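Local coordinates for acyl-CoA dehydrogenase domain protein Tcur3481 (Thermomonospora curvata, PDB 6WY9) that binds FAD and probably works as an acyl-CoA dehydrogenase, a flavoprotein oxidoreductase, within an assembly of four protein chains, at residues B[317-322]-B[326-331]; B[80-85]-B[334-339]; B[128-133]-B[351-356]. All blocks are in the same frame, centred on the assembly; numbering follows the deposited sequence.

Contact 1 (B[317-322]-B[326-331]); sequences HLHGGI and VDYPIH. With FDA (dihydroflavine-adenine dinucleotide), chain C.
Y328 OH and H319 NE2 lie 2.7 Å apart in a hydrogen bond that joins the end of helix 295-319 to the loop before helix 330-340. The bond is bent, and either group could be the donor. The hydroxyl reaches the imidazole at its edge, near the ring plane. The two rings are oblique, with planes at 61° and centroids 4.9 Å apart. With CG anti to the backbone N (chi1 180°), the Y328 ring reaches the imidazole. H319 ND1 is hydrogen-bonded to T315 O, one turn back in its own helix. Both ring nitrogens therefore have partners, which should help fix the rotation of the imidazole. Over one face of that ring stands I330 CG2, 4.0 Å from the centroid in a CH-pi contact. Y245 of helix 215-248 also stacks on H319. I322 lies against the tyrosine: its CG1 makes an off-centre CH-pi contact, and I322 CD1 is 3.7 Å from Y328 CD1.

The other side of segment 317-322 holds the cofactor. H317 O accepts a hydrogen bond from FDA O3B at 2.9 Å. G321 N donates to FDA O1P at 2.9 Å, nearly straight at 166°. G320 leaves the helix with positive phi, and a CB there would run into FDA O3P. H317 also makes hydrogen bonds through its ring nitrogens to side chains of another protein chain. This helix end and its glycine turn form part of the FAD pocket of the acyl-CoA dehydrogenase C-terminal helical domain, holding the adenosine ribose and the pyrophosphate.

Contact 2 (B[80-85]-B[334-339]); sequences RHVAPV and FLWGKQ
W336 lays its indole under V82, with V82 CA over the six-membered ring. That CA is 3.6 Å from the ring centroid and only 8° off the normal, a well-centred CH-pi contact made by a backbone carbon. The V82 side chain continues over the same indole toward the five-membered ring. Its CB is 3.8 Å from W336 CE2, and its CG1 lies 3.8 Å from W336 CG. A83 O meets the ring differently: it sits at the edge, near the plane, 3.2 Å from W336 CH2. The carbonyl also accepts bonds from V85 N and Q78 NE2. No hydrogen bond crosses this contact.

W336 CG lies anti to its carbonyl carbon (chi1 -82°), which sends the indole to the loop. V82 has positive phi (40°) and is the C' residue of a Schellman motif that closes helix 67-80. The turn presents its CA to the indole. P84 then centres an inverse gamma turn.

Y333 OH adds a nearby tie, bonding to R80 O. A83 packs on helices 5-23 and 41-49, and F334 meets helix 295-319. The contact thus joins the loop between helices 67-80 and 87-100 to helix 330-340, linking the N-terminal and C-terminal helical parts of the fold.

Contact 3 (B[128-133]-B[351-356]); sequences VGDVAA and LQRLGD
D130 and R353 meet obliquely, with the carboxylate and guanidinium planes 45° apart. One oxygen makes the salt bridge: D130 OD1 lies 2.6 Å from R353 NH1. Only OD1 bonds to the guanidinium; D130 OD2 stays 4.1 Å from R353 NH1, so the pair is not bidentate. D130 OD1 lies at the edge of the guanidinium, close to its plane; the donor comes from above the carboxylate plane, 44° out of it. The N-H...O angle is 132°, a bent bond.

D130 OD1 has a second donor. A132 N reaches D130 OD1 at 3.0 Å, from the face opposite R353 NH1, forming an Asx turn. The carboxylate is thus held by its own loop as well as by the helix. A type I turn from D130 to A133 is closed by A133 N bonding to D130 O.

R353 leaves its helix extended, with CG anti to the backbone N, then bends at chi3 to bring NH1 to the aspartate. R353 NH2 passes 3.7 Å from A132 CB. R224 NH2 lies close to R353 NE, and D130 probably offsets some of that like charge. With an alanine in place of D130, A132 N would probably lose its side-chain acceptor, and R353, still beside R224, is likely to be freer to turn away from the loop.

V131 packs on L220 and R224 of helix 215-248, while R353 rests on L298 of helix 295-319. The contact therefore joins the loop between strands 118-122 and 137-141 of the beta domain to helix 347-362 of the C-terminal helical bundle.

Contacts 1 and 2 share helix 330-340. Contact 1 uses residues 326-331, leading into it, contact 2 the turns that follow, and their centres are 14 Å apart. Of the three, contact 1 alone reaches the dihydroflavin cofactor; contacts 2 and 3 lie away from the FAD site. Contact 3 uses the next helix, 347-362. Its centre is 25 Å from that of contact 2 and 34 Å from that of contact 1, and it touches neither. Contact 1 is local in sequence. Contacts 2 and 3 are long-range and cross along the chain: they tie C-terminal helices to a loop between N-terminal helices and to a beta-domain loop.

Contact 1 (B[317-322]-B[326-331])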
loop_
_atom_site.group_PDB
_atom_site.type_symbol
_atom_site.label_atom_id
_atom_site.label_comp_id
_atom_site.label_asym_id
_atom_site.label_seq_id
_atom_site.Cartn_x
_atom_site.Cartn_y
_atom_site.Cartn_z
ATOM N N HIS B 317 1.214 -9.849 -12.739
ATOM C CA HIS B 317 -0.079 -10.336 -12.339
ATOM C C HIS B 317 -1.101 -10.208 -13.474
ATOM O O HIS B 317 -1.889 -11.141 -13.725
ATOM C CB HIS B 317 -0.545 -9.578 -11.082
ATOM C CG HIS B 317 -1.913 -10.012 -10.662
ATOM N ND1 HIS B 317 -2.140 -11.236 -10.074
ATOM C CD2 HIS B 317 -3.139 -9.453 -10.862
ATOM C CE1 HIS B 317 -3.442 -11.398 -9.881
ATOM N NE2 HIS B 317 -4.069 -10.336 -10.365
ATOM N N LEU B 318 -1.127 -9.043 -14.146
ATOM C CA LEU B 318 -2.118 -8.756 -15.197
ATOM C C LEU B 318 -1.997 -9.697 -16.405
ATOM O O LEU B 318 -2.939 -9.802 -17.202
ATOM C CB LEU B 318 -1.950 -7.294 -15.640
ATOM C CG LEU B 318 -2.427 -6.330 -14.543
ATOM C CD1 LEU B 318 -2.110 -4.831 -14.879
ATOM C CD2 LEU B 318 -3.953 -6.522 -14.390
ATOM N N HIS B 319 -0.831 -10.338 -16.590
ATOM C CA HIS B 319 -0.664 -11.288 -17.685
ATOM C C HIS B 319 -1.202 -12.678 -17.362
ATOM O O HIS B 319 -1.415 -13.472 -18.292
ATOM C CB HIS B 319 0.809 -11.435 -18.073
ATOM C CG HIS B 319 1.257 -10.448 -19.088
ATOM N ND1 HIS B 319 1.780 -9.215 -18.739
ATOM C CD2 HIS B 319 1.224 -10.483 -20.443
ATOM C CE1 HIS B 319 2.103 -8.556 -19.840
ATOM N NE2 HIS B 319 1.756 -9.289 -20.888
ATOM N N GLY B 320 -1.347 -13.022 -16.082
ATOM C CA GLY B 320 -1.769 -14.412 -15.849
ATOM C C GLY B 320 -0.657 -15.360 -16.294
ATOM O O GLY B 320 0.519 -14.982 -16.373
ATOM N N GLY B 321 -1.040 -16.603 -16.638
ATOM C CA GLY B 321 -0.035 -17.643 -16.825
ATOM C C GLY B 321 1.019 -17.312 -17.869
ATOM O O GLY B 321 2.204 -17.621 -17.685
ATOM N N ILE B 322 0.609 -16.725 -19.008
ATOM C CA ILE B 322 1.583 -16.480 -20.068
ATOM C C ILE B 322 2.707 -15.558 -19.580
ATOM O O ILE B 322 3.832 -15.613 -20.089
ATOM C CB ILE B 322 0.924 -15.898 -21.356
ATOM C CG1 ILE B 322 1.920 -15.934 -22.519
ATOM C CG2 ILE B 322 0.518 -14.413 -21.156
ATOM C CD1 ILE B 322 1.281 -15.551 -23.886
ATOM N N VAL B 326 8.837 -18.248 -20.151
ATOM C CA VAL B 326 10.097 -17.609 -20.526
ATOM C C VAL B 326 10.188 -17.350 -22.021
ATOM O O VAL B 326 11.088 -16.630 -22.441
ATOM C CB VAL B 326 11.398 -18.368 -20.141
ATOM C CG1 VAL B 326 11.518 -18.551 -18.590
ATOM C CG2 VAL B 326 11.551 -19.715 -20.926
ATOM N N ASP B 327 9.261 -17.867 -22.823
ATOM C CA ASP B 327 9.266 -17.535 -24.242
ATOM C C ASP B 327 8.445 -16.296 -24.567
ATOM O O ASP B 327 8.339 -15.933 -25.742
ATOM C CB ASP B 327 8.795 -18.736 -25.063
ATOM C CG ASP B 327 9.879 -19.810 -25.129
ATOM O OD1 ASP B 327 9.561 -21.012 -25.032
ATOM O OD2 ASP B 327 11.075 -19.430 -25.201
ATOM N N TYR B 328 7.897 -15.632 -23.553
ATOM C CA TYR B 328 7.100 -14.424 -23.683
ATOM C C TYR B 328 7.876 -13.296 -22.991
ATOM O O TYR B 328 8.668 -13.580 -22.092
ATOM C CB TYR B 328 5.706 -14.635 -23.051
ATOM C CG TYR B 328 4.785 -13.418 -23.131
ATOM C CD1 TYR B 328 4.018 -13.169 -24.290
ATOM C CD2 TYR B 328 4.729 -12.491 -22.070
ATOM C CE1 TYR B 328 3.192 -12.037 -24.385
ATOM C CE2 TYR B 328 3.936 -11.358 -22.122
ATOM C CZ TYR B 328 3.157 -11.129 -23.293
ATOM O OH TYR B 328 2.353 -10.011 -23.373
ATOM N N PRO B 329 7.749 -12.023 -23.425
ATOM C CA PRO B 329 8.773 -11.043 -23.031
ATOM C C PRO B 329 8.694 -10.532 -21.607
ATOM O O PRO B 329 9.722 -10.105 -21.065
ATOM C CB PRO B 329 8.568 -9.884 -24.025
ATOM C CG PRO B 329 7.210 -10.127 -24.645
ATOM C CD PRO B 329 7.045 -11.616 -24.654
ATOM N N ILE B 330 7.495 -10.507 -21.009
ATOM C CA ILE B 330 7.323 -9.625 -19.855
ATOM C C ILE B 330 8.186 -10.090 -18.674
ATOM O O ILE B 330 8.619 -9.263 -17.870
ATOM C CB ILE B 330 5.830 -9.515 -19.450
ATOM C CG1 ILE B 330 5.622 -8.347 -18.453
ATOM C CG2 ILE B 330 5.324 -10.866 -18.838
ATOM C CD1 ILE B 330 5.791 -6.920 -19.110
ATOM N N HIS B 331 8.455 -11.401 -18.545
ATOM C CA HIS B 331 9.185 -11.881 -17.363
ATOM C C HIS B 331 10.571 -11.229 -17.230
ATOM O O HIS B 331 11.109 -11.145 -16.123
ATOM C CB HIS B 331 9.376 -13.394 -17.409
ATOM C CG HIS B 331 10.396 -13.826 -18.420
ATOM N ND1 HIS B 331 10.147 -13.768 -19.784
ATOM C CD2 HIS B 331 11.670 -14.276 -18.289
ATOM C CE1 HIS B 331 11.209 -14.206 -20.446
ATOM N NE2 HIS B 331 12.147 -14.519 -19.563
HETATM P PA FDA C . -6.338 -14.596 -17.857
HETATM O O1A FDA C . -5.905 -14.063 -19.185
HETATM O O2A FDA C . -7.737 -15.218 -17.707
HETATM O O5B FDA C . -6.395 -13.294 -16.775
HETATM C C5B FDA C . -5.127 -12.695 -16.765
HETATM C C4B FDA C . -5.177 -11.579 -15.705
HETATM O O4B FDA C . -6.380 -10.742 -16.056
HETATM C C3B FDA C . -5.541 -12.088 -14.309
HETATM O O3B FDA C . -4.430 -12.436 -13.569
HETATM C C2B FDA C . -6.151 -10.844 -13.687
HETATM O O2B FDA C . -5.168 -9.783 -13.382
HETATM C C1B FDA C . -7.025 -10.253 -14.837
HETATM N N9A FDA C . -8.435 -10.636 -14.791
HETATM C C8A FDA C . -9.057 -11.781 -15.326
HETATM N N7A FDA C . -10.374 -11.768 -15.154
HETATM C C5A FDA C . -10.634 -10.592 -14.485
HETATM C C6A FDA C . -11.837 -10.049 -14.006
HETATM N N6A FDA C . -13.015 -10.678 -14.180
HETATM N N1A FDA C . -11.841 -8.864 -13.359
HETATM C C2A FDA C . -10.611 -8.289 -13.216
HETATM N N3A FDA C . -9.376 -8.688 -13.608
HETATM C C4A FDA C . -9.437 -9.860 -14.260
HETATM N N1 FDA C . -4.244 -24.706 -14.907
HETATM C C2 FDA C . -4.733 -26.023 -15.032
HETATM O O2 FDA C . -5.792 -26.244 -15.660
HETATM N N3 FDA C . -3.977 -27.018 -14.422
HETATM C C4 FDA C . -2.774 -26.795 -13.714
HETATM O O4 FDA C . -2.168 -27.744 -13.233
HETATM C C4X FDA C . -2.348 -25.423 -13.640
HETATM N N5 FDA C . -1.167 -25.116 -12.961
HETATM C C5X FDA C . -0.516 -23.958 -13.290
HETATM C C6 FDA C . 0.788 -23.785 -13.005
HETATM C C7 FDA C . 1.427 -22.579 -13.387
HETATM C C7M FDA C . 2.803 -22.440 -13.073
HETATM C C8 FDA C . 0.767 -21.582 -14.004
HETATM C C8M FDA C . 1.429 -20.320 -14.393
HETATM C C9 FDA C . -0.582 -21.741 -14.270
HETATM C C9A FDA C . -1.211 -22.933 -13.925
HETATM N N10 FDA C . -2.581 -23.114 -14.183
HETATM C C10 FDA C . -3.047 -24.432 -14.229
HETATM C "C1'" FDA C . -3.306 -22.072 -14.965
HETATM C "C2'" FDA C . -4.046 -21.063 -14.043
HETATM O "O2'" FDA C . -5.125 -21.637 -13.478
HETATM C "C3'" FDA C . -4.418 -19.861 -15.025
HETATM O "O3'" FDA C . -3.259 -19.152 -15.414
HETATM C "C4'" FDA C . -5.450 -18.945 -14.385
HETATM O "O4'" FDA C . -6.643 -19.648 -14.324
HETATM C "C5'" FDA C . -5.513 -17.629 -15.207
HETATM O "O5'" FDA C . -5.949 -17.953 -16.494
HETATM P P FDA C . -5.066 -17.114 -17.589
HETATM O O1P FDA C . -3.687 -17.480 -17.318
HETATM O O2P FDA C . -5.681 -17.393 -18.952
HETATM O O3P FDA C . -5.181 -15.494 -17.248
#

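Contact 2 (B[80-85]-B[334-339])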
loop_
_atom_site.group_PDB
_atom_site.type_symbol
_atom_site.label_atom_id
_atom_site.label_comp_id
_atom_site.label_asym_id
_atom_site.label_seq_id
_atom_site.Cartn_x
_atom_site.Cartn_y
_atom_site.Cartn_z
ATOM N N ARG B 80 13.895 0.160 -21.469
ATOM C CA ARG B 80 12.671 -0.118 -22.225
ATOM C C ARG B 80 12.737 -1.444 -22.981
ATOM O O ARG B 80 11.700 -2.071 -23.245
ATOM C CB ARG B 80 12.431 1.008 -23.214
ATOM C CG ARG B 80 11.234 1.804 -22.954
ATOM C CD ARG B 80 11.211 2.961 -23.913
ATOM N NE ARG B 80 10.516 4.091 -23.326
ATOM C CZ ARG B 80 11.110 5.185 -22.863
ATOM N NH1 ARG B 80 12.437 5.332 -22.927
ATOM N NH2 ARG B 80 10.357 6.153 -22.346
ATOM N N HIS B 81 13.941 -1.862 -23.354
ATOM C CA HIS B 81 14.178 -3.060 -24.166
ATOM C C HIS B 81 14.927 -4.166 -23.435
ATOM O O HIS B 81 15.339 -5.127 -24.088
ATOM C CB HIS B 81 14.990 -2.671 -25.400
ATOM C CG HIS B 81 14.270 -1.704 -26.268
ATOM N ND1 HIS B 81 14.494 -0.346 -26.198
ATOM C CD2 HIS B 81 13.278 -1.884 -27.162
ATOM C CE1 HIS B 81 13.690 0.270 -27.045
ATOM N NE2 HIS B 81 12.934 -0.640 -27.638
ATOM N N VAL B 82 15.157 -4.016 -22.118
ATOM C CA VAL B 82 15.955 -4.930 -21.300
ATOM C C VAL B 82 17.185 -5.371 -22.110
ATOM O O VAL B 82 17.464 -6.560 -22.255
ATOM C CB VAL B 82 15.087 -6.105 -20.762
ATOM C CG1 VAL B 82 14.041 -5.543 -19.688
ATOM C CG2 VAL B 82 14.294 -6.824 -21.855
ATOM N N ALA B 83 17.915 -4.411 -22.666
ATOM C CA ALA B 83 18.956 -4.755 -23.643
ATOM C C ALA B 83 20.229 -5.151 -22.903
ATOM O O ALA B 83 20.699 -4.388 -22.039
ATOM C CB ALA B 83 19.247 -3.598 -24.584
ATOM N N PRO B 84 20.782 -6.354 -23.169
ATOM C CA PRO B 84 21.892 -6.853 -22.323
ATOM C C PRO B 84 23.266 -6.279 -22.661
ATOM O O PRO B 84 24.118 -6.924 -23.278
ATOM C CB PRO B 84 21.830 -8.368 -22.564
ATOM C CG PRO B 84 21.353 -8.487 -24.019
ATOM C CD PRO B 84 20.275 -7.404 -24.086
ATOM N N VAL B 85 23.521 -5.049 -22.212
ATOM C CA VAL B 85 24.872 -4.460 -22.293
ATOM C C VAL B 85 25.147 -3.689 -21.007
ATOM O O VAL B 85 24.253 -3.086 -20.424
ATOM C CB VAL B 85 25.028 -3.496 -23.502
ATOM C CG1 VAL B 85 25.372 -4.226 -24.776
ATOM C CG2 VAL B 85 23.759 -2.645 -23.703
ATOM N N PHE B 334 10.202 -8.099 -15.211
ATOM C CA PHE B 334 10.141 -8.477 -13.798
ATOM C C PHE B 334 11.543 -8.720 -13.231
ATOM O O PHE B 334 11.886 -8.226 -12.142
ATOM C CB PHE B 334 9.265 -9.740 -13.608
ATOM C CG PHE B 334 9.155 -10.127 -12.178
ATOM C CD1 PHE B 334 8.438 -9.332 -11.299
ATOM C CD2 PHE B 334 9.854 -11.218 -11.681
ATOM C CE1 PHE B 334 8.373 -9.642 -9.922
ATOM C CE2 PHE B 334 9.786 -11.541 -10.324
ATOM C CZ PHE B 334 9.035 -10.743 -9.438
ATOM N N LEU B 335 12.365 -9.510 -13.947
ATOM C CA LEU B 335 13.701 -9.845 -13.439
ATOM C C LEU B 335 14.578 -8.588 -13.308
ATOM O O LEU B 335 15.264 -8.407 -12.297
ATOM C CB LEU B 335 14.389 -10.887 -14.338
ATOM C CG LEU B 335 13.681 -12.254 -14.468
ATOM C CD1 LEU B 335 14.482 -13.179 -15.387
ATOM C CD2 LEU B 335 13.547 -12.842 -13.033
ATOM N N TRP B 336 14.608 -7.744 -14.351
ATOM C CA TRP B 336 15.343 -6.478 -14.287
ATOM C C TRP B 336 14.813 -5.564 -13.180
ATOM O O TRP B 336 15.591 -4.997 -12.394
ATOM C CB TRP B 336 15.264 -5.748 -15.638
ATOM C CG TRP B 336 16.266 -6.254 -16.661
ATOM C CD1 TRP B 336 16.479 -7.546 -17.023
ATOM C CD2 TRP B 336 17.172 -5.451 -17.458
ATOM N NE1 TRP B 336 17.452 -7.608 -17.998
ATOM C CE2 TRP B 336 17.893 -6.334 -18.278
ATOM C CE3 TRP B 336 17.419 -4.073 -17.558
ATOM C CZ2 TRP B 336 18.881 -5.894 -19.191
ATOM C CZ3 TRP B 336 18.397 -3.632 -18.490
ATOM C CH2 TRP B 336 19.112 -4.544 -19.284
ATOM N N GLY B 337 13.493 -5.368 -13.129
ATOM C CA GLY B 337 12.931 -4.458 -12.142
ATOM C C GLY B 337 13.280 -4.889 -10.734
ATOM O O GLY B 337 13.714 -4.078 -9.911
ATOM N N LYS B 338 13.121 -6.184 -10.466
ATOM C CA LYS B 338 13.399 -6.766 -9.162
ATOM C C LYS B 338 14.872 -6.578 -8.794
ATOM O O LYS B 338 15.201 -6.110 -7.696
ATOM C CB LYS B 338 12.966 -8.250 -9.214
ATOM C CG LYS B 338 13.434 -9.188 -8.124
ATOM C CD LYS B 338 12.305 -9.524 -7.099
ATOM C CE LYS B 338 12.841 -10.338 -5.884
ATOM N NZ LYS B 338 11.876 -10.311 -4.670
ATOM N N GLN B 339 15.786 -6.905 -9.710
ATOM C CA GLN B 339 17.201 -6.735 -9.385
ATOM C C GLN B 339 17.546 -5.262 -9.145
ATOM O O GLN B 339 18.241 -4.917 -8.175
ATOM C CB GLN B 339 18.107 -7.263 -10.513
ATOM C CG GLN B 339 19.584 -7.099 -10.037
ATOM C CD GLN B 339 20.529 -8.002 -10.790
ATOM O OE1 GLN B 339 20.216 -9.169 -11.032
ATOM N NE2 GLN B 339 21.694 -7.475 -11.146
#

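Contact 3 (B[128-133]-B[351-356])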
loop_
_atom_site.group_PDB
_atom_site.type_symbol
_atom_site.label_atom_id
_atom_site.label_comp_id
_atom_site.label_asym_id
_atom_site.label_seq_id
_atom_site.Cartn_x
_atom_site.Cartn_y
_atom_site.Cartn_z
ATOM N N VAL B 128 25.652 -6.384 5.973
ATOM C CA VAL B 128 25.155 -5.019 6.118
ATOM C C VAL B 128 25.427 -4.212 4.851
ATOM O O VAL B 128 24.545 -3.511 4.337
ATOM C CB VAL B 128 25.761 -4.354 7.361
ATOM C CG1 VAL B 128 25.322 -2.882 7.395
ATOM C CG2 VAL B 128 25.338 -5.138 8.643
ATOM N N GLY B 129 26.663 -4.263 4.350
ATOM C CA GLY B 129 26.972 -3.660 3.061
ATOM C C GLY B 129 26.674 -2.183 2.932
ATOM O O GLY B 129 26.135 -1.743 1.909
ATOM N N ASP B 130 27.016 -1.396 3.946
ATOM C CA ASP B 130 26.852 0.048 3.827
ATOM C C ASP B 130 27.710 0.608 2.690
ATOM O O ASP B 130 28.948 0.636 2.794
ATOM C CB ASP B 130 27.226 0.682 5.144
ATOM C CG ASP B 130 26.988 2.162 5.178
ATOM O OD1 ASP B 130 26.732 2.800 4.144
ATOM O OD2 ASP B 130 27.051 2.676 6.295
ATOM N N VAL B 131 27.078 1.062 1.602
ATOM C CA VAL B 131 27.858 1.427 0.402
ATOM C C VAL B 131 28.724 2.662 0.664
ATOM O O VAL B 131 29.688 2.931 -0.074
ATOM C CB VAL B 131 26.968 1.688 -0.835
ATOM C CG1 VAL B 131 26.210 0.395 -1.282
ATOM C CG2 VAL B 131 25.974 2.814 -0.547
ATOM N N ALA B 132 28.370 3.432 1.677
ATOM C CA ALA B 132 29.065 4.649 2.063
ATOM C C ALA B 132 30.185 4.390 3.061
ATOM O O ALA B 132 30.957 5.305 3.349
ATOM C CB ALA B 132 28.060 5.656 2.664
ATOM N N ALA B 133 30.286 3.171 3.605
ATOM C CA ALA B 133 31.348 2.816 4.554
ATOM C C ALA B 133 31.826 1.403 4.214
ATOM O O ALA B 133 31.597 0.441 4.962
ATOM C CB ALA B 133 30.856 2.940 6.008
ATOM N N LEU B 351 15.009 4.675 2.331
ATOM C CA LEU B 351 14.280 5.559 3.242
ATOM C C LEU B 351 15.085 5.842 4.489
ATOM O O LEU B 351 15.082 6.969 4.989
ATOM C CB LEU B 351 12.910 4.964 3.618
ATOM C CG LEU B 351 11.849 4.848 2.505
ATOM C CD1 LEU B 351 10.516 4.203 3.031
ATOM C CD2 LEU B 351 11.571 6.232 1.790
ATOM N N GLN B 352 15.782 4.835 5.028
ATOM C CA GLN B 352 16.577 5.107 6.220
ATOM C C GLN B 352 17.681 6.132 5.949
ATOM O O GLN B 352 17.875 7.079 6.723
ATOM C CB GLN B 352 17.178 3.822 6.764
ATOM C CG GLN B 352 17.960 4.089 8.082
ATOM C CD GLN B 352 18.354 2.784 8.724
ATOM O OE1 GLN B 352 17.476 2.058 9.274
ATOM N NE2 GLN B 352 19.677 2.435 8.661
ATOM N N ARG B 353 18.417 5.953 4.853
ATOM C CA ARG B 353 19.468 6.884 4.484
ATOM C C ARG B 353 18.900 8.280 4.234
ATOM O O ARG B 353 19.477 9.291 4.669
ATOM C CB ARG B 353 20.205 6.358 3.245
ATOM C CG ARG B 353 21.479 7.156 2.943
ATOM C CD ARG B 353 22.311 6.505 1.808
ATOM N NE ARG B 353 22.966 5.260 2.240
ATOM C CZ ARG B 353 24.034 5.211 3.042
ATOM N NH1 ARG B 353 24.557 4.048 3.387
ATOM N NH2 ARG B 353 24.556 6.329 3.519
ATOM N N LEU B 354 17.800 8.360 3.477
ATOM C CA LEU B 354 17.183 9.652 3.218
ATOM C C LEU B 354 16.712 10.302 4.528
ATOM O O LEU B 354 16.826 11.516 4.703
ATOM C CB LEU B 354 16.005 9.483 2.245
ATOM C CG LEU B 354 15.167 10.723 1.876
ATOM C CD1 LEU B 354 16.047 11.842 1.211
ATOM C CD2 LEU B 354 14.108 10.341 0.884
ATOM N N GLY B 355 16.129 9.520 5.424
ATOM C CA GLY B 355 15.690 10.085 6.692
ATOM C C GLY B 355 16.822 10.647 7.543
ATOM O O GLY B 355 16.624 11.637 8.278
ATOM N N ASP B 356 18.014 10.028 7.473
ATOM C CA ASP B 356 19.175 10.558 8.207
ATOM C C ASP B 356 19.621 11.888 7.599
ATOM O O ASP B 356 19.980 12.817 8.330
ATOM C CB ASP B 356 20.331 9.542 8.169
ATOM C CG ASP B 356 20.091 8.321 9.101
ATOM O OD1 ASP B 356 19.212 8.411 9.993
ATOM O OD2 ASP B 356 20.792 7.288 8.951
#